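Local coordinates for protein serine proteinase inhibitor 1 (Myxoma virus, PDB 6BJ5) that inhibits serine proteases as a poxvirus member of the serpin family and is important for the virulence of myxoma virus, at residues Tyr38-Thr41 with Ser42-Val46; Ile49-Gly52 with Gly53-Arg57; Leu78-Asp81 with Ala82-Leu86; Arg225-Asp228 with Leu229-Arg233. All coordinates share one frame; numbering follows the deposited sequence.

Contact 1: residues Tyr38-Thr41 with Ser42-Val46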
ATOM      1  N   TYR A  38      -0.938  -4.730   0.466  1.00 23.97           N
ATOM      2  CA  TYR A  38      -0.213  -5.765   1.200  1.00 20.12           C
ATOM      3  C   TYR A  38       0.054  -5.334   2.636  1.00 31.35           C
ATOM      4  O   TYR A  38      -0.092  -6.123   3.574  1.00 30.43           O
ATOM      5  CB  TYR A  38       1.107  -6.054   0.522  1.00 22.45           C
ATOM      6  CG  TYR A  38       1.924  -7.120   1.202  1.00 29.13           C
ATOM      7  CD1 TYR A  38       1.623  -8.458   1.017  1.00 41.72           C
ATOM      8  CD2 TYR A  38       2.984  -6.798   2.035  1.00 26.40           C
ATOM      9  CE1 TYR A  38       2.367  -9.447   1.609  1.00 41.84           C
ATOM     10  CE2 TYR A  38       3.731  -7.786   2.649  1.00 32.70           C
ATOM     11  CZ  TYR A  38       3.413  -9.114   2.422  1.00 43.28           C
ATOM     12  OH  TYR A  38       4.123 -10.135   3.002  1.00 49.71           O
ATOM     13  N   GLY A  39       0.497  -4.093   2.820  1.00 32.25           N
ATOM     14  CA  GLY A  39       0.779  -3.607   4.164  1.00 24.04           C
ATOM     15  C   GLY A  39      -0.441  -3.611   5.068  1.00 26.07           C
ATOM     16  O   GLY A  39      -0.334  -3.858   6.270  1.00 27.59           O
ATOM     17  N   LEU A  40      -1.610  -3.273   4.518  1.00 24.97           N
ATOM     18  CA  LEU A  40      -2.843  -3.336   5.298  1.00 24.68           C
ATOM     19  C   LEU A  40      -3.174  -4.774   5.663  1.00 28.32           C
ATOM     20  O   LEU A  40      -3.404  -5.100   6.830  1.00 34.69           O
ATOM     21  CB  LEU A  40      -3.996  -2.727   4.503  1.00 11.89           C
ATOM     22  CG  LEU A  40      -5.330  -2.698   5.252  1.00 15.26           C
ATOM     23  CD1 LEU A  40      -5.152  -2.000   6.595  1.00 14.20           C
ATOM     24  CD2 LEU A  40      -6.394  -1.943   4.440  1.00  8.67           C
ATOM     25  N   THR A  41      -3.182  -5.648   4.655  1.00 26.97           N
ATOM     26  CA  THR A  41      -3.506  -7.058   4.817  1.00 22.14           C
ATOM     27  C   THR A  41      -2.584  -7.733   5.818  1.00 25.44           C
ATOM     28  O   THR A  41      -3.030  -8.564   6.621  1.00 24.59           O
ATOM     29  CB  THR A  41      -3.427  -7.742   3.454  1.00 23.95           C
ATOM     30  OG1 THR A  41      -4.501  -7.262   2.634  1.00 25.91           O
ATOM     31  CG2 THR A  41      -3.529  -9.268   3.589  1.00 18.59           C
ATOM     32  N   SER A  42      -1.282  -7.419   5.765  1.00 21.02           N
ATOM     33  CA  SER A  42      -0.352  -8.034   6.708  1.00 22.35           C
ATOM     34  C   SER A  42      -0.650  -7.610   8.143  1.00 22.38           C
ATOM     35  O   SER A  42      -0.637  -8.445   9.054  1.00 28.96           O
ATOM     36  CB  SER A  42       1.081  -7.682   6.328  1.00 35.71           C
ATOM     37  OG  SER A  42       1.355  -8.103   4.999  1.00 50.79           O
ATOM     38  N   ALA A  43      -0.983  -6.335   8.351  1.00 23.82           N
ATOM     39  CA  ALA A  43      -1.326  -5.843   9.680  1.00 18.34           C
ATOM     40  C   ALA A  43      -2.571  -6.538  10.218  1.00 30.41           C
ATOM     41  O   ALA A  43      -2.577  -7.048  11.346  1.00 32.39           O
ATOM     42  CB  ALA A  43      -1.542  -4.326   9.622  1.00  8.60           C
ATOM     43  N   LEU A  44      -3.637  -6.570   9.411  1.00 26.73           N
ATOM     44  CA  LEU A  44      -4.878  -7.224   9.809  1.00 15.16           C
ATOM     45  C   LEU A  44      -4.651  -8.700  10.114  1.00 19.34           C
ATOM     46  O   LEU A  44      -5.302  -9.267  11.003  1.00  9.72           O
ATOM     47  CB  LEU A  44      -5.919  -7.082   8.703  1.00 16.42           C
ATOM     48  CG  LEU A  44      -6.445  -5.703   8.327  1.00 21.41           C
ATOM     49  CD1 LEU A  44      -7.515  -5.829   7.249  1.00 12.55           C
ATOM     50  CD2 LEU A  44      -7.010  -5.020   9.544  1.00 11.08           C
ATOM     51  N   SER A  45      -3.735  -9.336   9.383  1.00 19.43           N
ATOM     52  CA  SER A  45      -3.462 -10.755   9.591  1.00 23.26           C
ATOM     53  C   SER A  45      -2.855 -11.004  10.969  1.00 32.80           C
ATOM     54  O   SER A  45      -3.219 -11.971  11.654  1.00 32.99           O
ATOM     55  CB  SER A  45      -2.545 -11.250   8.472  1.00 31.55           C
ATOM     56  OG  SER A  45      -2.249 -12.626   8.573  1.00 35.21           O
ATOM     57  N   VAL A  46      -1.957 -10.118  11.408  1.00 37.00           N
ATOM     58  CA  VAL A  46      -1.434 -10.179  12.774  1.00 17.91           C
ATOM     59  C   VAL A  46      -2.545  -9.899  13.776  1.00 20.93           C
ATOM     60  O   VAL A  46      -2.740 -10.659  14.731  1.00 26.51           O
ATOM     61  CB  VAL A  46      -0.268  -9.189  12.938  1.00 27.96           C
ATOM     62  CG1 VAL A  46       0.165  -9.115  14.393  1.00 21.46           C
ATOM     63  CG2 VAL A  46       0.902  -9.599  12.045  1.00 15.90           C
TER
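Ser42 grips Tyr38 O twice. Its backbone N donates over 2.8 Å to Tyr38 O. Its hydroxyl OG donates to the same Tyr38 O, also at 2.8 Å, from above the carbonyl plane. The side chain is bent back to make this bond: OG is anti to the carbonyl carbon (chi1 -57°), on the side of the backbone N. There Ser42 OG also lies over one face of the Tyr38 ring, displaced toward the rim, with Tyr38 CE2 3.4 Å from it. The proton goes to the carbonyl, so the ring meets the oxygen by packing. The next carbonyls follow the helical i to i+4 pattern. Ala43 N reaches Gly39 O at 3.3 Å, and Gly39 O has a second partner in Ser146 OG. Leu44 N meets Leu40 O at 3.0 Å in a nearly straight bond (174°). Ser45 N to Thr41 O, also 3.0 Å, is more bent. These turns belong to helix 37-49, which corresponds to helix B of serpins, the helix packed behind the large central sheet. Strands 73-81 and 142-153 of that sheet lie against Tyr38, Ser42 and Val46. The side-chain hydroxyls have their own acceptors: Thr41 OG1 bonds back to Pro37 O, and Ser45 OG bonds to Pro62 O. Ser42 O takes both Val46 N and Arg76 NH1. On another side of the helix the contact is apolar, with Leu40 CD1 at 4.3 Å from Leu44 CG.

Contact 2: residues Ile49-Gly52 with Gly53-Arg57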
ATOM      1  N   ILE A  49      -4.581 -12.857  14.959  1.00 39.97           N
ATOM      2  CA  ILE A  49      -4.075 -13.804  15.938  1.00 31.38           C
ATOM      3  C   ILE A  49      -4.515 -13.415  17.339  1.00 31.07           C
ATOM      4  O   ILE A  49      -4.569 -14.261  18.228  1.00 37.49           O
ATOM      5  CB  ILE A  49      -2.532 -13.862  15.834  1.00 41.87           C
ATOM      6  CG1 ILE A  49      -2.107 -14.305  14.433  1.00 42.89           C
ATOM      7  CG2 ILE A  49      -1.935 -14.791  16.873  1.00 30.26           C
ATOM      8  CD1 ILE A  49      -2.588 -15.685  14.078  1.00 40.29           C
ATOM      9  N   ALA A  50      -4.881 -12.158  17.548  1.00 27.87           N
ATOM     10  CA  ALA A  50      -5.351 -11.705  18.845  1.00 32.47           C
ATOM     11  C   ALA A  50      -6.869 -11.755  18.997  1.00 31.58           C
ATOM     12  O   ALA A  50      -7.368 -11.657  20.126  1.00 31.60           O
ATOM     13  CB  ALA A  50      -4.868 -10.269  19.098  1.00 22.19           C
ATOM     14  N   ALA A  51      -7.615 -11.879  17.902  1.00 28.66           N
ATOM     15  CA  ALA A  51      -9.065 -11.746  17.956  1.00 36.22           C
ATOM     16  C   ALA A  51      -9.753 -13.099  18.161  1.00 35.74           C
ATOM     17  O   ALA A  51      -9.171 -14.172  17.966  1.00 29.22           O
ATOM     18  CB  ALA A  51      -9.592 -11.086  16.678  1.00 30.61           C
ATOM     19  N   GLY A  52     -11.008 -13.040  18.593  1.00 38.63           N
ATOM     20  CA  GLY A  52     -11.821 -14.234  18.678  1.00 31.16           C
ATOM     21  C   GLY A  52     -13.256 -13.927  18.298  1.00 31.21           C
ATOM     22  O   GLY A  52     -13.664 -12.762  18.206  1.00 30.73           O
ATOM     23  N   GLY A  53     -14.011 -15.001  18.042  1.00 24.88           N
ATOM     24  CA  GLY A  53     -15.443 -14.835  17.846  1.00 21.67           C
ATOM     25  C   GLY A  53     -15.795 -14.056  16.591  1.00 30.28           C
ATOM     26  O   GLY A  53     -15.264 -14.300  15.499  1.00 24.05           O
ATOM     27  N   ASN A  54     -16.748 -13.128  16.746  1.00 22.44           N
ATOM     28  CA  ASN A  54     -17.170 -12.326  15.607  1.00 27.65           C
ATOM     29  C   ASN A  54     -16.094 -11.335  15.173  1.00 39.35           C
ATOM     30  O   ASN A  54     -15.969 -11.037  13.978  1.00 41.04           O
ATOM     31  CB  ASN A  54     -18.451 -11.563  15.919  1.00 21.08           C
ATOM     32  CG  ASN A  54     -19.162 -11.115  14.653  1.00 33.75           C
ATOM     33  OD1 ASN A  54     -19.247 -11.868  13.657  1.00 23.76           O
ATOM     34  ND2 ASN A  54     -19.605  -9.865  14.645  1.00 41.18           N
ATOM     35  N   THR A  55     -15.365 -10.749  16.125  1.00 37.54           N
ATOM     36  CA  THR A  55     -14.346  -9.770  15.758  1.00 32.71           C
ATOM     37  C   THR A  55     -13.345 -10.383  14.787  1.00 34.02           C
ATOM     38  O   THR A  55     -13.017  -9.792  13.749  1.00 29.45           O
ATOM     39  CB  THR A  55     -13.675  -9.218  17.016  1.00 37.32           C
ATOM     40  OG1 THR A  55     -14.670  -8.574  17.818  1.00 38.01           O
ATOM     41  CG2 THR A  55     -12.607  -8.187  16.671  1.00 42.45           C
ATOM     42  N   LYS A  56     -12.899 -11.604  15.080  1.00 23.76           N
ATOM     43  CA  LYS A  56     -11.957 -12.293  14.211  1.00 12.82           C
ATOM     44  C   LYS A  56     -12.586 -12.610  12.856  1.00 28.73           C
ATOM     45  O   LYS A  56     -11.967 -12.419  11.799  1.00 31.60           O
ATOM     46  CB  LYS A  56     -11.499 -13.575  14.923  1.00 17.23           C
ATOM     47  CG  LYS A  56     -10.502 -14.451  14.155  1.00 25.66           C
ATOM     48  CD  LYS A  56     -10.066 -15.623  15.025  1.00 23.16           C
ATOM     49  CE  LYS A  56      -9.398 -16.727  14.222  1.00 37.92           C
ATOM     50  NZ  LYS A  56      -8.751 -17.759  15.099  1.00 43.80           N
ATOM     51  N   ARG A  57     -13.821 -13.110  12.869  1.00 37.69           N
ATOM     52  CA  ARG A  57     -14.479 -13.466  11.624  1.00 35.70           C
ATOM     53  C   ARG A  57     -14.547 -12.276  10.679  1.00 32.51           C
ATOM     54  O   ARG A  57     -14.361 -12.437   9.469  1.00 40.53           O
ATOM     55  CB  ARG A  57     -15.879 -14.005  11.900  1.00 37.26           C
ATOM     56  CG  ARG A  57     -16.609 -14.459  10.660  1.00 38.94           C
ATOM     57  CD  ARG A  57     -18.088 -14.610  10.931  1.00 34.47           C
ATOM     58  NE  ARG A  57     -18.760 -13.330  11.142  1.00 28.72           N
ATOM     59  CZ  ARG A  57     -19.277 -12.604  10.154  1.00 32.60           C
ATOM     60  NH1 ARG A  57     -19.177 -13.044   8.892  1.00 25.55           N
ATOM     61  NH2 ARG A  57     -19.885 -11.442  10.421  1.00 23.50           N
TER
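Ala51 CB packs directly on the side of Lys56, 3.6 Å from Lys56 CB. The lysine chain then runs past the Ala51 carbonyl, and Lys56 CD comes within 3.4 Å of Ala51 O. Lys56 CG is anti to the backbone N (chi1 180°) and the chain beyond it is extended. This takes CG and CD past the carbonyl and leads the ammonium end away. Thr55 CG2 touches Ala51 CB more lightly, at 4.2 Å. This is the close side of the turn. It is backed by Phe279, which lies on Ala50 and Ala51, and by Asp278, whose backbone bonds to Gly52 and whose N is bonded to Thr55 OG1. The segments join the end of helix 37-49 to helix 53-58, which correspond to helices B and C of the serpin fold. The chain turns at Gly53, where phi is positive (67°). The first helical bond here is slack: Lys56 N to Gly52 O is weak, at 3.4 Å, though fairly straight. The outer side is held differently. Asn54 and the exposed Arg57, one helical turn apart, join by their side chains. Arg57 NE donates to Asn54 OD1 at 2.9 Å, with the oxygen at the guanidinium edge and in its plane. Arg57 NH2 adds a weak bond to the same oxygen, while Asn54 ND2 turns to Asp270 OD2.

Contact 3: residues Leu78-Asp81 with Ala82-Leu86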
ATOM      1  N   LEU A  78       4.533  -5.927  17.259  1.00 23.17           N
ATOM      2  CA  LEU A  78       3.429  -5.558  18.130  1.00 19.97           C
ATOM      3  C   LEU A  78       4.007  -4.965  19.412  1.00 22.79           C
ATOM      4  O   LEU A  78       4.886  -5.561  20.041  1.00 21.76           O
ATOM      5  CB  LEU A  78       2.538  -6.774  18.430  1.00 21.55           C
ATOM      6  CG  LEU A  78       1.394  -6.575  19.429  1.00 28.10           C
ATOM      7  CD1 LEU A  78       0.402  -5.508  18.959  1.00 29.05           C
ATOM      8  CD2 LEU A  78       0.686  -7.892  19.714  1.00 20.86           C
ATOM      9  N   PHE A  79       3.524  -3.794  19.796  1.00 29.52           N
ATOM     10  CA  PHE A  79       3.999  -3.102  20.990  1.00 29.57           C
ATOM     11  C   PHE A  79       2.832  -3.036  21.959  1.00 31.16           C
ATOM     12  O   PHE A  79       1.885  -2.268  21.748  1.00 33.51           O
ATOM     13  CB  PHE A  79       4.495  -1.702  20.637  1.00 38.91           C
ATOM     14  CG  PHE A  79       5.616  -1.704  19.661  1.00 46.81           C
ATOM     15  CD1 PHE A  79       6.924  -1.811  20.089  1.00 38.32           C
ATOM     16  CD2 PHE A  79       5.355  -1.666  18.297  1.00 47.10           C
ATOM     17  CE1 PHE A  79       7.957  -1.848  19.174  1.00 41.61           C
ATOM     18  CE2 PHE A  79       6.382  -1.703  17.381  1.00 42.11           C
ATOM     19  CZ  PHE A  79       7.686  -1.796  17.819  1.00 44.37           C
ATOM     20  N   VAL A  80       2.878  -3.835  23.014  1.00 28.26           N
ATOM     21  CA  VAL A  80       1.811  -3.838  24.000  1.00 38.28           C
ATOM     22  C   VAL A  80       2.332  -3.189  25.263  1.00 32.69           C
ATOM     23  O   VAL A  80       3.462  -3.455  25.689  1.00 29.29           O
ATOM     24  CB  VAL A  80       1.293  -5.255  24.279  1.00 38.49           C
ATOM     25  CG1 VAL A  80       0.181  -5.196  25.314  1.00 31.63           C
ATOM     26  CG2 VAL A  80       0.788  -5.840  22.990  1.00 41.13           C
ATOM     27  N   ASP A  81       1.495  -2.350  25.865  1.00 31.04           N
ATOM     28  CA  ASP A  81       1.886  -1.664  27.078  1.00 30.46           C
ATOM     29  C   ASP A  81       2.176  -2.669  28.187  1.00 33.40           C
ATOM     30  O   ASP A  81       1.563  -3.739  28.251  1.00 38.26           O
ATOM     31  CB  ASP A  81       0.802  -0.695  27.514  1.00 26.92           C
ATOM     32  CG  ASP A  81       1.266   0.188  28.643  1.00 35.81           C
ATOM     33  OD1 ASP A  81       1.997   1.165  28.383  1.00 39.37           O
ATOM     34  OD2 ASP A  81       0.947  -0.131  29.804  1.00 46.85           O
ATOM     35  N   ALA A  82       3.184  -2.356  29.014  1.00 43.64           N
ATOM     36  CA  ALA A  82       3.612  -3.274  30.073  1.00 40.41           C
ATOM     37  C   ALA A  82       2.570  -3.491  31.160  1.00 36.77           C
ATOM     38  O   ALA A  82       2.696  -4.456  31.915  1.00 50.98           O
ATOM     39  CB  ALA A  82       4.898  -2.784  30.727  1.00 36.64           C
ATOM     40  N   SER A  83       1.551  -2.633  31.265  1.00 27.19           N
ATOM     41  CA  SER A  83       0.462  -2.908  32.202  1.00 28.77           C
ATOM     42  C   SER A  83      -0.416  -4.074  31.745  1.00 33.69           C
ATOM     43  O   SER A  83      -1.062  -4.716  32.581  1.00 40.13           O
ATOM     44  CB  SER A  83      -0.408  -1.665  32.426  1.00 43.67           C
ATOM     45  OG  SER A  83      -0.659  -0.941  31.239  1.00 52.80           O
ATOM     46  N   VAL A  84      -0.494  -4.334  30.438  1.00 35.15           N
ATOM     47  CA  VAL A  84      -1.505  -5.220  29.858  1.00 27.31           C
ATOM     48  C   VAL A  84      -1.143  -6.694  30.040  1.00 33.76           C
ATOM     49  O   VAL A  84      -0.160  -7.178  29.460  1.00 39.21           O
ATOM     50  CB  VAL A  84      -1.685  -4.929  28.361  1.00 31.12           C
ATOM     51  CG1 VAL A  84      -2.747  -5.840  27.778  1.00 37.08           C
ATOM     52  CG2 VAL A  84      -1.983  -3.467  28.115  1.00 28.79           C
ATOM     53  N   PRO A  85      -1.941  -7.466  30.769  1.00 34.11           N
ATOM     54  CA  PRO A  85      -1.691  -8.908  30.834  1.00 33.78           C
ATOM     55  C   PRO A  85      -1.981  -9.558  29.492  1.00 32.98           C
ATOM     56  O   PRO A  85      -3.008  -9.298  28.864  1.00 35.80           O
ATOM     57  CB  PRO A  85      -2.661  -9.388  31.917  1.00 27.78           C
ATOM     58  CG  PRO A  85      -3.758  -8.377  31.892  1.00 29.44           C
ATOM     59  CD  PRO A  85      -3.110  -7.068  31.568  1.00 34.21           C
ATOM     60  N   LEU A  86      -1.037 -10.358  29.032  1.00 25.77           N
ATOM     61  CA  LEU A  86      -1.175 -11.140  27.819  1.00 30.65           C
ATOM     62  C   LEU A  86      -1.166 -12.611  28.200  1.00 44.58           C
ATOM     63  O   LEU A  86      -0.293 -13.043  28.958  1.00 49.87           O
ATOM     64  CB  LEU A  86      -0.047 -10.813  26.834  1.00 11.74           C
ATOM     65  CG  LEU A  86      -0.251  -9.685  25.815  1.00 26.36           C
ATOM     66  CD1 LEU A  86      -1.143  -8.562  26.272  1.00 30.95           C
ATOM     67  CD2 LEU A  86       1.088  -9.157  25.292  1.00 30.82           C
TER
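Asp81 O is held by two donors. Val84 N reaches Asp81 O at 3.1 Å across a type I beta turn that runs from Asp81 to Val84, and Arg104 NH1 bonds to it as well. Val84 N comes from above the carbonyl plane. The Asp81 side chain braces the same turn. With CG anti to its own N (chi1 -171°), the carboxylate folds over the turn, and Asp81 OD2 takes Ser83 N at 3.0 Å. That bond is fairly straight at the hydrogen (163°) but meets OD2 from above the carboxylate plane. A side-chain oxygen bonded to the N two residues on makes this an Asx turn. Ser83 OG also lies beside OD2, but the modelled separation is too short to be trusted. The turn ends strand 73-81 of the large serpin sheet and starts the link to helix 88-98, helix E in serpin terms. Beneath the polar turn is an apolar group. Val80 CG1 sits 3.6 Å from Val84 CB, and the two side chains cross at about a right angle. Val80 CG1 also meets Leu86 CD1 at 3.7 Å, tip to tip. The Leu86 CD2 methyl approaches Val80 CB and CG2, each at 4.0 Å. Val80, Val84 and Leu86 all touch Arg104 of strand 103-105. The other carboxylate oxygen, Asp81 OD1, accepts from Phe107 N. With a backbone N-H on each oxygen and an arginine on the adjoining carbonyl, the buried Asp81 would probably stay ionised.

Contact 4: residues Arg225-Asp228 with Leu229-Arg233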
ATOM      1  N   ARG A 225     -13.557   2.167  -9.240  1.00 51.49           N
ATOM      2  CA  ARG A 225     -14.748   1.494  -8.740  1.00 43.51           C
ATOM      3  C   ARG A 225     -14.872   0.050  -9.214  1.00 43.07           C
ATOM      4  O   ARG A 225     -15.678  -0.690  -8.648  1.00 50.87           O
ATOM      5  CB  ARG A 225     -15.986   2.303  -9.104  1.00 31.47           C
ATOM      6  CG  ARG A 225     -16.136   3.524  -8.205  1.00 35.45           C
ATOM      7  CD  ARG A 225     -17.385   4.305  -8.508  1.00 42.66           C
ATOM      8  NE  ARG A 225     -17.274   4.945  -9.812  1.00 52.91           N
ATOM      9  CZ  ARG A 225     -16.667   6.112 -10.010  1.00 65.73           C
ATOM     10  NH1 ARG A 225     -16.120   6.764  -8.985  1.00 68.48           N
ATOM     11  NH2 ARG A 225     -16.596   6.624 -11.231  1.00 68.59           N
ATOM     12  N   ALA A 226     -14.083  -0.378 -10.197  1.00 33.32           N
ATOM     13  CA  ALA A 226     -14.112  -1.745 -10.702  1.00 25.69           C
ATOM     14  C   ALA A 226     -12.927  -2.617 -10.287  1.00 43.79           C
ATOM     15  O   ALA A 226     -12.941  -3.820 -10.581  1.00 53.60           O
ATOM     16  CB  ALA A 226     -14.172  -1.723 -12.239  1.00 19.28           C
ATOM     17  N   LEU A 227     -11.878  -2.049  -9.687  1.00 44.16           N
ATOM     18  CA  LEU A 227     -10.632  -2.788  -9.478  1.00 37.69           C
ATOM     19  C   LEU A 227     -10.826  -3.930  -8.486  1.00 41.44           C
ATOM     20  O   LEU A 227     -11.252  -3.710  -7.348  1.00 41.20           O
ATOM     21  CB  LEU A 227      -9.536  -1.843  -8.964  1.00 21.52           C
ATOM     22  CG  LEU A 227      -8.057  -2.118  -9.258  1.00 22.01           C
ATOM     23  CD1 LEU A 227      -7.258  -2.200  -8.001  1.00 26.38           C
ATOM     24  CD2 LEU A 227      -7.812  -3.336 -10.164  1.00 27.74           C
ATOM     25  N   ASP A 228     -10.448  -5.137  -8.876  1.00 33.41           N
ATOM     26  CA  ASP A 228     -10.391  -6.222  -7.904  1.00 34.70           C
ATOM     27  C   ASP A 228      -9.477  -7.300  -8.468  1.00 36.38           C
ATOM     28  O   ASP A 228      -8.905  -7.154  -9.552  1.00 45.57           O
ATOM     29  CB  ASP A 228     -11.802  -6.712  -7.514  1.00 46.06           C
ATOM     30  CG  ASP A 228     -12.628  -7.281  -8.694  1.00 52.01           C
ATOM     31  OD1 ASP A 228     -12.068  -7.862  -9.657  1.00 53.27           O
ATOM     32  OD2 ASP A 228     -13.870  -7.103  -8.654  1.00 43.80           O
ATOM     33  N   LEU A 229      -9.274  -8.354  -7.691  1.00 30.09           N
ATOM     34  CA  LEU A 229      -8.239  -9.300  -8.067  1.00 31.19           C
ATOM     35  C   LEU A 229      -8.617 -10.066  -9.325  1.00 39.57           C
ATOM     36  O   LEU A 229      -7.730 -10.481 -10.083  1.00 42.99           O
ATOM     37  CB  LEU A 229      -7.954 -10.247  -6.913  1.00 41.33           C
ATOM     38  CG  LEU A 229      -6.827  -9.684  -6.035  1.00 47.74           C
ATOM     39  CD1 LEU A 229      -6.588 -10.598  -4.861  1.00 50.62           C
ATOM     40  CD2 LEU A 229      -5.522  -9.440  -6.802  1.00 44.03           C
ATOM     41  N   SER A 230      -9.920 -10.279  -9.563  1.00 42.19           N
ATOM     42  CA  SER A 230     -10.337 -10.877 -10.829  1.00 48.05           C
ATOM     43  C   SER A 230      -9.920  -9.984 -11.991  1.00 49.17           C
ATOM     44  O   SER A 230      -9.258 -10.430 -12.938  1.00 43.28           O
ATOM     45  CB  SER A 230     -11.854 -11.107 -10.839  1.00 46.94           C
ATOM     46  OG  SER A 230     -12.569  -9.955 -11.270  1.00 58.40           O
ATOM     47  N   LEU A 231     -10.235  -8.696 -11.890  1.00 41.97           N
ATOM     48  CA  LEU A 231      -9.876  -7.775 -12.951  1.00 44.73           C
ATOM     49  C   LEU A 231      -8.377  -7.772 -13.189  1.00 39.41           C
ATOM     50  O   LEU A 231      -7.930  -7.749 -14.341  1.00 42.76           O
ATOM     51  CB  LEU A 231     -10.382  -6.379 -12.614  1.00 35.78           C
ATOM     52  CG  LEU A 231     -10.101  -5.384 -13.727  1.00 35.45           C
ATOM     53  CD1 LEU A 231     -10.755  -5.878 -15.008  1.00 35.56           C
ATOM     54  CD2 LEU A 231     -10.654  -4.024 -13.333  1.00 32.54           C
ATOM     55  N   VAL A 232      -7.585  -7.833 -12.117  1.00 40.49           N
ATOM     56  CA  VAL A 232      -6.130  -7.822 -12.262  1.00 37.32           C
ATOM     57  C   VAL A 232      -5.641  -9.079 -12.966  1.00 44.66           C
ATOM     58  O   VAL A 232      -4.786  -9.013 -13.857  1.00 47.18           O
ATOM     59  CB  VAL A 232      -5.443  -7.635 -10.899  1.00 27.46           C
ATOM     60  CG1 VAL A 232      -3.954  -7.829 -11.050  1.00 22.09           C
ATOM     61  CG2 VAL A 232      -5.748  -6.248 -10.350  1.00  8.67           C
ATOM     62  N   ARG A 233      -6.142 -10.250 -12.565  1.00 57.09           N
ATOM     63  CA  ARG A 233      -5.701 -11.471 -13.236  1.00 50.97           C
ATOM     64  C   ARG A 233      -6.171 -11.485 -14.687  1.00 50.60           C
ATOM     65  O   ARG A 233      -5.459 -11.971 -15.573  1.00 43.36           O
ATOM     66  CB  ARG A 233      -6.197 -12.705 -12.486  1.00 54.98           C
ATOM     67  CG  ARG A 233      -5.599 -12.913 -11.076  1.00 56.51           C
ATOM     68  CD  ARG A 233      -6.050 -14.262 -10.535  1.00 53.52           C
ATOM     69  NE  ARG A 233      -7.498 -14.349 -10.695  1.00 62.80           N
ATOM     70  CZ  ARG A 233      -8.387 -14.103  -9.739  1.00 69.65           C
ATOM     71  NH1 ARG A 233      -7.981 -13.767  -8.518  1.00 64.33           N
ATOM     72  NH2 ARG A 233      -9.688 -14.191 -10.012  1.00 73.16           N
TER
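Asp228 bonds to Ser230 and Leu231 through one carboxylate oxygen, OD1. Asp228 CB lies 3.0 Å from Leu229 N, as the chain enters the helix. CG is placed between the backbone N and the carbonyl carbon (chi1 61°), which swings the carboxylate over the first turn. There Asp228 CG comes to 3.7 Å from Ser230 OG. At the tip, Asp228 OD1 accepts Leu231 N at 3.0 Å, nearly along the C-O axis of the carboxylate and almost straight at the hydrogen (167°). Asp228 OD1 also accepts Ser230 OG at 2.7 Å, on the syn side and somewhat out of the carboxylate plane. The other oxygen, Asp228 OD2, is more distant, 4.1 Å from Ser230 OG. The main chain adds the first helical bond, Val232 N to Asp228 O. The negative carboxylate at this end would also suit the helix dipole. Below the cap, Leu227 CD2 packs on Val232 CG2 at 3.6 Å. Leu231 CD2 lies 3.6 Å from Ala226 O and also touches Leu227. Leu20 of helix 18-21 lies against Leu227, as does Met31 of a neighbouring chain. Asp228 is thus a classical N-cap. Leu227 before it and Val232 four residues after it form a hydrophobic staple, at the junction of helices 220-226 and 229-238, probably helices G and H of the serpin fold.

Overall arrangement
All four contacts are local, each joining adjoining segments. They follow in series, and none nests in or crosses another. Contact 1 lies within helix 37-49, behind the large sheet and near the centre of the chain. Contact 2 follows directly and closes the turn from that helix into helix 53-58. Contact 3 closes the turn that leaves strand 73-81 for helix 88-98. Its centre is about 18 Å from that of contact 2, on the same side of the chain's centre. Much later, contact 4 starts helix 229-238 after helix 220-226. It lies opposite contact 3 across the chain's centre, their centres about 39 Å apart.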